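Local coordinates for protein inactive poly [ADP-ribose] polymerase RCD1 (Arabidopsis thaliana, PDB 5NGO) that carries an inactive PARP domain and is bound by a downy mildew effector that suppresses plant immunity, at residues 24-29 with 180-185; 31-36 with 175-180; 100-105 with 161-166. All coordinates share one frame; numbering follows the deposited sequence.

Overall arrangement
All three contacts pair antiparallel strands of one mixed sheet, a worked example of how a single backbone pattern takes its side-chain chemistry from its place in the fold. Contacts 1 and 2 join the same two strands, 28-33 at one margin of the sheet and 174-182 beside it, and share Val180, with centres about 17 Å apart. Contact 1 lies at the surface and frays into loops, relying on apolar packing around Phe182; contact 2 is partly buried and brings two phenylalanine rings to the interface, with a beta bulge and a water between charged groups. Contact 3 is buried, joins strands 98-102 and 162-165 further across the sheet, and combines close-packed apolar groups with a buried tyrosine.

Contact 1: residues 24-29 with 180-185; sequences GHVPVL and VRFKLS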
loop_
_atom_site.group_PDB
_atom_site.type_symbol
_atom_site.label_atom_id
_atom_site.label_comp_id
_atom_site.label_asym_id
_atom_site.label_seq_id
_atom_site.Cartn_x
_atom_site.Cartn_y
_atom_site.Cartn_z
ATOM N N GLY A 24 -13.848 -16.089 3.958
ATOM C CA GLY A 24 -15.267 -16.410 4.018
ATOM C C GLY A 24 -16.123 -15.260 3.529
ATOM O O GLY A 24 -15.818 -14.674 2.472
ATOM N N HIS A 25 -17.187 -14.934 4.272
ATOM C CA HIS A 25 -18.072 -13.833 3.912
ATOM C C HIS A 25 -17.435 -12.504 4.299
ATOM O O HIS A 25 -17.317 -12.207 5.484
ATOM C CB HIS A 25 -19.473 -13.973 4.549
ATOM C CG HIS A 25 -20.435 -12.920 4.077
ATOM N ND1 HIS A 25 -20.367 -12.414 2.795
ATOM C CD2 HIS A 25 -21.436 -12.247 4.694
ATOM C CE1 HIS A 25 -21.291 -11.483 2.635
ATOM N NE2 HIS A 25 -21.963 -11.373 3.768
ATOM N N VAL A 26 -17.031 -11.726 3.298
ATOM C CA VAL A 26 -16.393 -10.434 3.522
ATOM C C VAL A 26 -17.171 -9.352 2.787
ATOM O O VAL A 26 -16.830 -8.993 1.672
ATOM C CB VAL A 26 -14.895 -10.421 3.105
ATOM C CG1 VAL A 26 -14.588 -11.033 1.741
ATOM C CG2 VAL A 26 -14.291 -9.031 3.446
ATOM N N PRO A 27 -18.232 -8.823 3.418
ATOM C CA PRO A 27 -19.041 -7.825 2.708
ATOM C C PRO A 27 -18.292 -6.507 2.512
ATOM O O PRO A 27 -17.669 -6.005 3.446
ATOM C CB PRO A 27 -20.275 -7.667 3.609
ATOM C CG PRO A 27 -19.835 -8.086 4.975
ATOM C CD PRO A 27 -18.798 -9.146 4.750
ATOM N N VAL A 28 -18.331 -6.004 1.283
ATOM C CA VAL A 28 -17.767 -4.712 0.928
ATOM C C VAL A 28 -18.888 -3.689 1.001
ATOM O O VAL A 28 -19.805 -3.715 0.180
ATOM C CB VAL A 28 -17.159 -4.725 -0.488
ATOM C CG1 VAL A 28 -16.731 -3.321 -0.908
ATOM C CG2 VAL A 28 -15.959 -5.661 -0.524
ATOM N N LEU A 29 -18.795 -2.783 1.962
ATOM C CA LEU A 29 -19.788 -1.734 2.130
ATOM C C LEU A 29 -19.622 -0.586 1.120
ATOM O O LEU A 29 -20.612 -0.012 0.679
ATOM C CB LEU A 29 -19.726 -1.162 3.542
ATOM C CG LEU A 29 -19.832 -2.123 4.712
ATOM C CD1 LEU A 29 -20.094 -1.296 5.988
ATOM C CD2 LEU A 29 -20.933 -3.145 4.556
ATOM N N VAL A 180 -11.443 1.031 0.666
ATOM C CA VAL A 180 -12.428 -0.038 0.670
ATOM C C VAL A 180 -12.914 -0.200 2.101
ATOM O O VAL A 180 -12.105 -0.471 2.996
ATOM C CB VAL A 180 -11.813 -1.369 0.167
ATOM C CG1 VAL A 180 -12.830 -2.508 0.292
ATOM C CG2 VAL A 180 -11.367 -1.234 -1.280
ATOM N N ARG A 181 -14.223 -0.015 2.303
ATOM C CA ARG A 181 -14.867 -0.240 3.592
ATOM C C ARG A 181 -15.468 -1.632 3.609
ATOM O O ARG A 181 -16.204 -1.995 2.696
ATOM C CB ARG A 181 -15.979 0.780 3.826
ATOM C CG ARG A 181 -15.472 2.194 3.955
ATOM C CD ARG A 181 -16.592 3.192 4.193
ATOM N NE ARG A 181 -16.050 4.543 4.071
ATOM C CZ ARG A 181 -16.689 5.659 4.378
ATOM N NH1 ARG A 181 -17.906 5.634 4.908
ATOM N NH2 ARG A 181 -16.070 6.822 4.197
ATOM N N PHE A 182 -15.179 -2.394 4.665
ATOM C CA PHE A 182 -15.620 -3.783 4.750
ATOM C C PHE A 182 -15.843 -4.287 6.189
ATOM O O PHE A 182 -15.557 -3.581 7.159
ATOM C CB PHE A 182 -14.625 -4.681 4.005
ATOM C CG PHE A 182 -13.283 -4.801 4.679
ATOM C CD1 PHE A 182 -12.332 -3.799 4.555
ATOM C CD2 PHE A 182 -12.963 -5.928 5.424
ATOM C CE1 PHE A 182 -11.100 -3.901 5.163
ATOM C CE2 PHE A 182 -11.720 -6.044 6.036
ATOM C CZ PHE A 182 -10.786 -5.023 5.902
ATOM N N LYS A 183 -16.374 -5.506 6.293
ATOM C CA LYS A 183 -16.491 -6.221 7.575
ATOM C C LYS A 183 -15.967 -7.654 7.485
ATOM O O LYS A 183 -15.904 -8.214 6.409
ATOM C CB LYS A 183 -17.931 -6.277 8.050
ATOM C CG LYS A 183 -18.595 -4.932 8.224
ATOM C CD LYS A 183 -19.973 -5.053 8.855
ATOM C CE LYS A 183 -20.180 -3.929 9.868
ATOM N NZ LYS A 183 -21.579 -3.799 10.332
ATOM N N LEU A 184 -15.612 -8.201 8.648
ATOM C CA LEU A 184 -15.284 -9.634 8.828
ATOM C C LEU A 184 -16.088 -10.231 9.988
ATOM O O LEU A 184 -16.604 -9.497 10.821
ATOM C CB LEU A 184 -13.809 -9.823 9.128
ATOM C CG LEU A 184 -12.783 -9.245 8.166
ATOM C CD1 LEU A 184 -11.382 -9.400 8.777
ATOM C CD2 LEU A 184 -12.837 -9.893 6.777
ATOM N N SER A 185 -16.141 -11.562 10.064
ATOM C CA SER A 185 -16.823 -12.300 11.150
ATOM C C SER A 185 -15.970 -12.532 12.430
ATOM O O SER A 185 -15.012 -11.774 12.702
ATOM C CB SER A 185 -17.335 -13.625 10.608
ATOM O OG SER A 185 -16.269 -14.494 10.280
#
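Val26 drives its CG2 methyl into a shallow hollow walled by the ring of Phe182, the side chain of Leu184 and the carbonyl of Lys183, 3.5 Å from Lys183 O, 3.7 Å from Leu184 CD2 and 3.9 Å from Phe182 CD2. The rotation about chi1 (47°) sets this methyl anti to the backbone N of Val26 and so turns it toward Phe182 and Leu184. Val26 and Leu184 run side by side in the same direction, whereas the Pro27 ring crosses the Lys183 chain at about a right angle, its CG resting 4.0 Å from Lys183 CB. Behind these bumps the backbones form a short antiparallel ladder. Val28 and Phe182 are a non-hydrogen-bonded pair, framed by two bonds: Lys183 N to Pro27 O, 3.2 Å, and Leu29 N to Arg181 O, 2.8 Å. The second is the more bent, at 136° about its hydrogen. Phe182 CA makes a CA-H...O contact with Pro27 O, 3.3 Å. Further along, Val28 CG1 meets Val180 CG1 more loosely, at 4.2 Å. Helix 9-19 lies against this apolar side, Phe16 touching Val26, Val28, Val180 and the Phe182 ring, while strand 121-129 flanks strand 174-182 through Arg121 and Met123.

Contact 2: residues 31-36 with 175-180; sequences VGRFSS and FPEFVV
Pro176 meets Phe34 first: its CB lies 4.0 Å from Phe34 CE2, and its carbonyl O approaches CD2 of the same ring. Next, Glu177 accepts a bond from Phe34 N at its backbone O, 3.3 Å away, with the donor tilted 28° from the carbonyl plane. Glu177 OE2 is salt-bridged to Arg127 and also receives a hydrogen bond, 2.9 Å, from water 1, which in turn accepts one from Arg33 NH1. That water links two opposite charges that do not touch directly. Phe178 turns one ring face to Arg33, whose CG sits 4.1 Å above the plane, displaced toward the rim. Because Arg33 CG is anti to its backbone N (chi1 -172°), CG and CD pass obliquely over the ring before the chain bends at chi3. Val179 forms the hydrogen-bonded pair with Gly32: Gly32 N reaches Val179 O at 2.8 Å, and Val179 N reaches Gly32 O at 2.9 Å. On the side chain of Val179, CG2 packs 3.7 Å from Phe34 CZ. Val180 closes the run opposite Val31. Glu177 and Phe178 both face Leu125 of strand 121-129, a classic beta bulge within the mixed sheet of this PARP-like domain.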
loop_
_atom_site.group_PDB
_atom_site.type_symbol
_atom_site.label_atom_id
_atom_site.label_comp_id
_atom_site.label_asym_id
_atom_site.label_seq_id
_atom_site.Cartn_x
_atom_site.Cartn_y
_atom_site.Cartn_z
ATOM N N VAL A 31 -16.587 1.472 -1.856
ATOM C CA VAL A 31 -15.292 1.723 -2.468
ATOM C C VAL A 31 -15.304 3.196 -2.843
ATOM O O VAL A 31 -16.172 3.641 -3.611
ATOM C CB VAL A 31 -15.058 0.851 -3.711
ATOM C CG1 VAL A 31 -13.730 1.198 -4.361
ATOM C CG2 VAL A 31 -15.080 -0.608 -3.327
ATOM N N GLY A 32 -14.334 3.934 -2.303
ATOM C CA GLY A 32 -14.225 5.354 -2.549
ATOM C C GLY A 32 -12.913 5.691 -3.174
ATOM O O GLY A 32 -11.981 4.941 -3.073
ATOM N N ARG A 33 -12.838 6.885 -3.750
ATOM C CA ARG A 33 -11.611 7.420 -4.362
ATOM C C ARG A 33 -11.385 8.830 -3.876
ATOM O O ARG A 33 -12.334 9.563 -3.844
ATOM C CB ARG A 33 -11.696 7.358 -5.862
ATOM C CG ARG A 33 -10.400 7.713 -6.595
ATOM C CD ARG A 33 -10.490 7.588 -8.127
ATOM N NE ARG A 33 -11.534 8.478 -8.630
ATOM C CZ ARG A 33 -11.412 9.789 -8.908
ATOM N NH1 ARG A 33 -10.239 10.438 -8.777
ATOM N NH2 ARG A 33 -12.480 10.465 -9.326
ATOM N N PHE A 34 -10.168 9.148 -3.423
ATOM C CA PHE A 34 -9.843 10.481 -2.952
ATOM C C PHE A 34 -9.854 11.494 -4.081
ATOM O O PHE A 34 -9.200 11.260 -5.068
ATOM C CB PHE A 34 -8.400 10.523 -2.471
ATOM C CG PHE A 34 -8.116 9.673 -1.258
ATOM C CD1 PHE A 34 -8.447 10.136 0.013
ATOM C CD2 PHE A 34 -7.489 8.435 -1.368
ATOM C CE1 PHE A 34 -8.161 9.378 1.148
ATOM C CE2 PHE A 34 -7.223 7.665 -0.246
ATOM C CZ PHE A 34 -7.566 8.134 1.019
ATOM N N SER A 35 -10.646 12.547 -3.960
ATOM C CA SER A 35 -10.864 13.479 -5.040
ATOM C C SER A 35 -10.835 14.858 -4.427
ATOM O O SER A 35 -11.804 15.305 -3.829
ATOM C CB SER A 35 -12.200 13.244 -5.777
ATOM O OG SER A 35 -12.236 14.096 -6.905
ATOM N N SER A 36 -9.724 15.552 -4.579
ATOM C CA SER A 36 -9.517 16.892 -4.053
ATOM C C SER A 36 -8.323 17.548 -4.718
ATOM O O SER A 36 -7.570 16.887 -5.415
ATOM C CB SER A 36 -9.255 16.854 -2.542
ATOM O OG SER A 36 -8.031 16.238 -2.212
ATOM N N PHE A 175 1.135 6.385 -3.696
ATOM C CA PHE A 175 -0.046 7.220 -3.845
ATOM C C PHE A 175 -1.289 6.445 -3.362
ATOM O O PHE A 175 -1.724 5.518 -4.036
ATOM C CB PHE A 175 -0.241 7.679 -5.288
ATOM C CG PHE A 175 -1.498 8.458 -5.495
ATOM C CD1 PHE A 175 -1.682 9.689 -4.894
ATOM C CD2 PHE A 175 -2.526 7.939 -6.266
ATOM C CE1 PHE A 175 -2.853 10.410 -5.076
ATOM C CE2 PHE A 175 -3.714 8.653 -6.456
ATOM C CZ PHE A 175 -3.878 9.877 -5.858
ATOM N N PRO A 176 -1.857 6.826 -2.199
ATOM C CA PRO A 176 -3.133 6.268 -1.749
ATOM C C PRO A 176 -4.262 6.704 -2.619
ATOM O O PRO A 176 -4.465 7.875 -2.755
ATOM C CB PRO A 176 -3.299 6.823 -0.322
ATOM C CG PRO A 176 -2.096 7.620 -0.032
ATOM C CD PRO A 176 -1.374 7.883 -1.299
ATOM N N GLU A 177 -4.975 5.775 -3.222
ATOM C CA GLU A 177 -5.955 6.130 -4.233
ATOM C C GLU A 177 -7.379 5.781 -3.889
ATOM O O GLU A 177 -8.281 6.560 -4.152
ATOM C CB GLU A 177 -5.577 5.475 -5.569
ATOM C CG GLU A 177 -6.330 6.074 -6.747
ATOM C CD GLU A 177 -5.862 5.649 -8.065
ATOM O OE1 GLU A 177 -5.112 4.659 -8.153
ATOM O OE2 GLU A 177 -6.263 6.292 -9.057
ATOM N N PHE A 178 -7.598 4.595 -3.330
ATOM C CA PHE A 178 -8.939 4.072 -3.072
ATOM C C PHE A 178 -9.066 3.600 -1.624
ATOM O O PHE A 178 -8.104 3.099 -1.071
ATOM C CB PHE A 178 -9.251 2.909 -3.967
ATOM C CG PHE A 178 -9.306 3.225 -5.443
ATOM C CD1 PHE A 178 -8.177 3.151 -6.217
ATOM C CD2 PHE A 178 -10.525 3.428 -6.063
ATOM C CE1 PHE A 178 -8.247 3.410 -7.606
ATOM C CE2 PHE A 178 -10.619 3.670 -7.412
ATOM C CZ PHE A 178 -9.486 3.647 -8.218
ATOM N N VAL A 179 -10.238 3.804 -1.031
ATOM C CA VAL A 179 -10.570 3.265 0.277
ATOM C C VAL A 179 -11.676 2.229 0.124
ATOM O O VAL A 179 -12.728 2.517 -0.463
ATOM C CB VAL A 179 -11.064 4.350 1.256
ATOM C CG1 VAL A 179 -11.375 3.741 2.610
ATOM C CG2 VAL A 179 -10.005 5.438 1.412
ATOM N N VAL A 180 -11.443 1.031 0.666
ATOM C CA VAL A 180 -12.428 -0.038 0.670
ATOM C C VAL A 180 -12.914 -0.200 2.101
ATOM O O VAL A 180 -12.105 -0.471 2.996
ATOM C CB VAL A 180 -11.813 -1.369 0.167
ATOM C CG1 VAL A 180 -12.830 -2.508 0.292
ATOM C CG2 VAL A 180 -11.367 -1.234 -1.280
HETATM O O HOH W 1 -7.293 8.960 -8.909
#

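Contact 3: residues 100-105 with 161-166; sequences LTAADC and KNYIVW
Leu100 and Tyr163 form a hydrogen-bonded antiparallel pair within the sheet of the PARP catalytic fold, their side chains leaving on the same face. Leu100 N bonds to Tyr163 O and Tyr163 N to Leu100 O, the latter at 2.8 Å, both nearly straight. On that face the Leu100 side chain runs at a slant to Val165, CD1 lying 3.9 Å from Val165 CG2, and strands 62-68 and 121-129 add Ala65, Leu67, Cys126 and Val128 around the leucine. The Tyr163 ring swings the other way along strand 98-102: with CG anti to the carbonyl carbon (chi1 -58°), its CE2 comes obliquely to Ala102 CA at 3.7 Å. Thr101 and Asn162, the adjacent non-hydrogen-bonded pair, use the other face, where Thr101 OG1 bonds to Ser109 and Asn162 ND2 to Asp155. Beyond them Ala102 N donates to Lys161 O at 3.0 Å, entering 57° out of the carbonyl plane, and a type I turn runs from Ala102 to Cys105. That turn brings Cys105 SG to 3.9 Å from Lys161 CG. Water 2, at the edge of the tyrosine ring, lies 2.7 Å from Tyr163 OH and accepts a hydrogen bond from Ala103 N, 3.1 Å away.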
loop_
_atom_site.group_PDB
_atom_site.type_symbol
_atom_site.label_atom_id
_atom_site.label_comp_id
_atom_site.label_asym_id
_atom_site.label_seq_id
_atom_site.Cartn_x
_atom_site.Cartn_y
_atom_site.Cartn_z
ATOM N N LEU A 100 3.171 -2.991 2.889
ATOM C CA LEU A 100 1.957 -3.134 2.106
ATOM C C LEU A 100 1.829 -4.554 1.620
ATOM O O LEU A 100 2.820 -5.258 1.468
ATOM C CB LEU A 100 1.949 -2.195 0.898
ATOM C CG LEU A 100 2.088 -0.715 1.181
ATOM C CD1 LEU A 100 3.551 -0.286 0.982
ATOM C CD2 LEU A 100 1.178 0.098 0.292
ATOM N N THR A 101 0.584 -4.935 1.340
ATOM C CA THR A 101 0.278 -6.264 0.898
ATOM C C THR A 101 0.088 -6.244 -0.624
ATOM O O THR A 101 -0.457 -5.284 -1.185
ATOM C CB THR A 101 -0.982 -6.772 1.591
ATOM O OG1 THR A 101 -0.775 -6.878 3.006
ATOM C CG2 THR A 101 -1.432 -8.084 0.992
ATOM N N ALA A 102 0.581 -7.288 -1.312
ATOM C CA ALA A 102 0.484 -7.337 -2.760
ATOM C C ALA A 102 -0.995 -7.383 -3.199
ATOM O O ALA A 102 -1.878 -7.811 -2.419
ATOM C CB ALA A 102 1.210 -8.529 -3.294
ATOM N N ALA A 103 -1.239 -6.934 -4.449
ATOM C CA ALA A 103 -2.579 -6.774 -4.993
ATOM C C ALA A 103 -3.529 -7.985 -4.847
ATOM O O ALA A 103 -4.730 -7.815 -4.613
ATOM C CB ALA A 103 -2.496 -6.378 -6.461
ATOM N N ASP A 104 -2.991 -9.193 -4.983
ATOM C CA ASP A 104 -3.833 -10.396 -4.935
ATOM C C ASP A 104 -3.896 -11.046 -3.540
ATOM O O ASP A 104 -4.515 -12.086 -3.390
ATOM C CB ASP A 104 -3.414 -11.399 -6.019
ATOM C CG ASP A 104 -1.963 -11.869 -5.884
ATOM O OD1 ASP A 104 -1.175 -11.266 -5.109
ATOM O OD2 ASP A 104 -1.606 -12.862 -6.547
ATOM N N CYS A 105 -3.320 -10.385 -2.526
ATOM C CA CYS A 105 -3.174 -10.938 -1.175
ATOM C C CYS A 105 -3.820 -10.157 -0.035
ATOM O O CYS A 105 -3.369 -10.282 1.098
ATOM C CB CYS A 105 -1.680 -11.024 -0.837
ATOM S SG CYS A 105 -0.827 -12.206 -1.849
ATOM N N LYS A 161 4.041 -11.302 -1.631
ATOM C CA LYS A 161 3.013 -11.108 -0.624
ATOM C C LYS A 161 3.138 -9.784 0.121
ATOM O O LYS A 161 2.111 -9.206 0.474
ATOM C CB LYS A 161 3.022 -12.270 0.376
ATOM C CG LYS A 161 2.437 -13.543 -0.201
ATOM C CD LYS A 161 1.882 -14.451 0.916
ATOM C CE LYS A 161 1.484 -15.814 0.391
ATOM N NZ LYS A 161 2.623 -16.633 -0.087
ATOM N N ASN A 162 4.360 -9.307 0.351
ATOM C CA ASN A 162 4.601 -8.100 1.125
ATOM C C ASN A 162 5.607 -7.222 0.398
ATOM O O ASN A 162 6.629 -7.708 -0.075
ATOM C CB ASN A 162 5.148 -8.434 2.514
ATOM C CG ASN A 162 4.233 -9.333 3.301
ATOM O OD1 ASN A 162 3.469 -8.859 4.147
ATOM N ND2 ASN A 162 4.288 -10.638 3.020
ATOM N N TYR A 163 5.297 -5.924 0.350
ATOM C CA TYR A 163 6.246 -4.917 -0.090
ATOM C C TYR A 163 6.642 -4.073 1.104
ATOM O O TYR A 163 5.819 -3.833 1.998
ATOM C CB TYR A 163 5.615 -4.008 -1.121
ATOM C CG TYR A 163 5.079 -4.683 -2.365
ATOM C CD1 TYR A 163 5.886 -5.455 -3.168
ATOM C CD2 TYR A 163 3.758 -4.499 -2.754
ATOM C CE1 TYR A 163 5.371 -6.118 -4.285
ATOM C CE2 TYR A 163 3.246 -5.094 -3.874
ATOM C CZ TYR A 163 4.067 -5.900 -4.656
ATOM O OH TYR A 163 3.553 -6.458 -5.793
ATOM N N ILE A 164 7.909 -3.664 1.134
ATOM C CA ILE A 164 8.412 -2.736 2.145
ATOM C C ILE A 164 8.869 -1.518 1.372
ATOM O O ILE A 164 9.738 -1.628 0.510
ATOM C CB ILE A 164 9.625 -3.306 2.912
ATOM C CG1 ILE A 164 9.306 -4.653 3.559
ATOM C CG2 ILE A 164 10.104 -2.320 3.971
ATOM C CD1 ILE A 164 8.430 -4.561 4.784
ATOM N N VAL A 165 8.262 -0.368 1.652
ATOM C CA VAL A 165 8.721 0.904 1.104
ATOM C C VAL A 165 9.477 1.610 2.223
ATOM O O VAL A 165 8.928 1.818 3.318
ATOM C CB VAL A 165 7.548 1.758 0.607
ATOM C CG1 VAL A 165 8.013 3.144 0.213
ATOM C CG2 VAL A 165 6.858 1.061 -0.548
ATOM N N TRP A 166 10.736 1.970 1.950
ATOM C CA TRP A 166 11.611 2.579 2.991
ATOM C C TRP A 166 11.105 3.968 3.371
ATOM O O TRP A 166 10.481 4.646 2.561
ATOM C CB TRP A 166 13.066 2.660 2.528
ATOM C CG TRP A 166 13.562 1.358 2.004
ATOM C CD1 TRP A 166 13.915 1.063 0.710
ATOM C CD2 TRP A 166 13.683 0.139 2.743
ATOM N NE1 TRP A 166 14.278 -0.252 0.615
ATOM C CE2 TRP A 166 14.137 -0.844 1.845
ATOM C CE3 TRP A 166 13.457 -0.211 4.080
ATOM C CZ2 TRP A 166 14.391 -2.158 2.246
ATOM C CZ3 TRP A 166 13.700 -1.509 4.482
ATOM C CH2 TRP A 166 14.167 -2.474 3.567
HETATM O O HOH W 2 0.966 -5.982 -6.382
#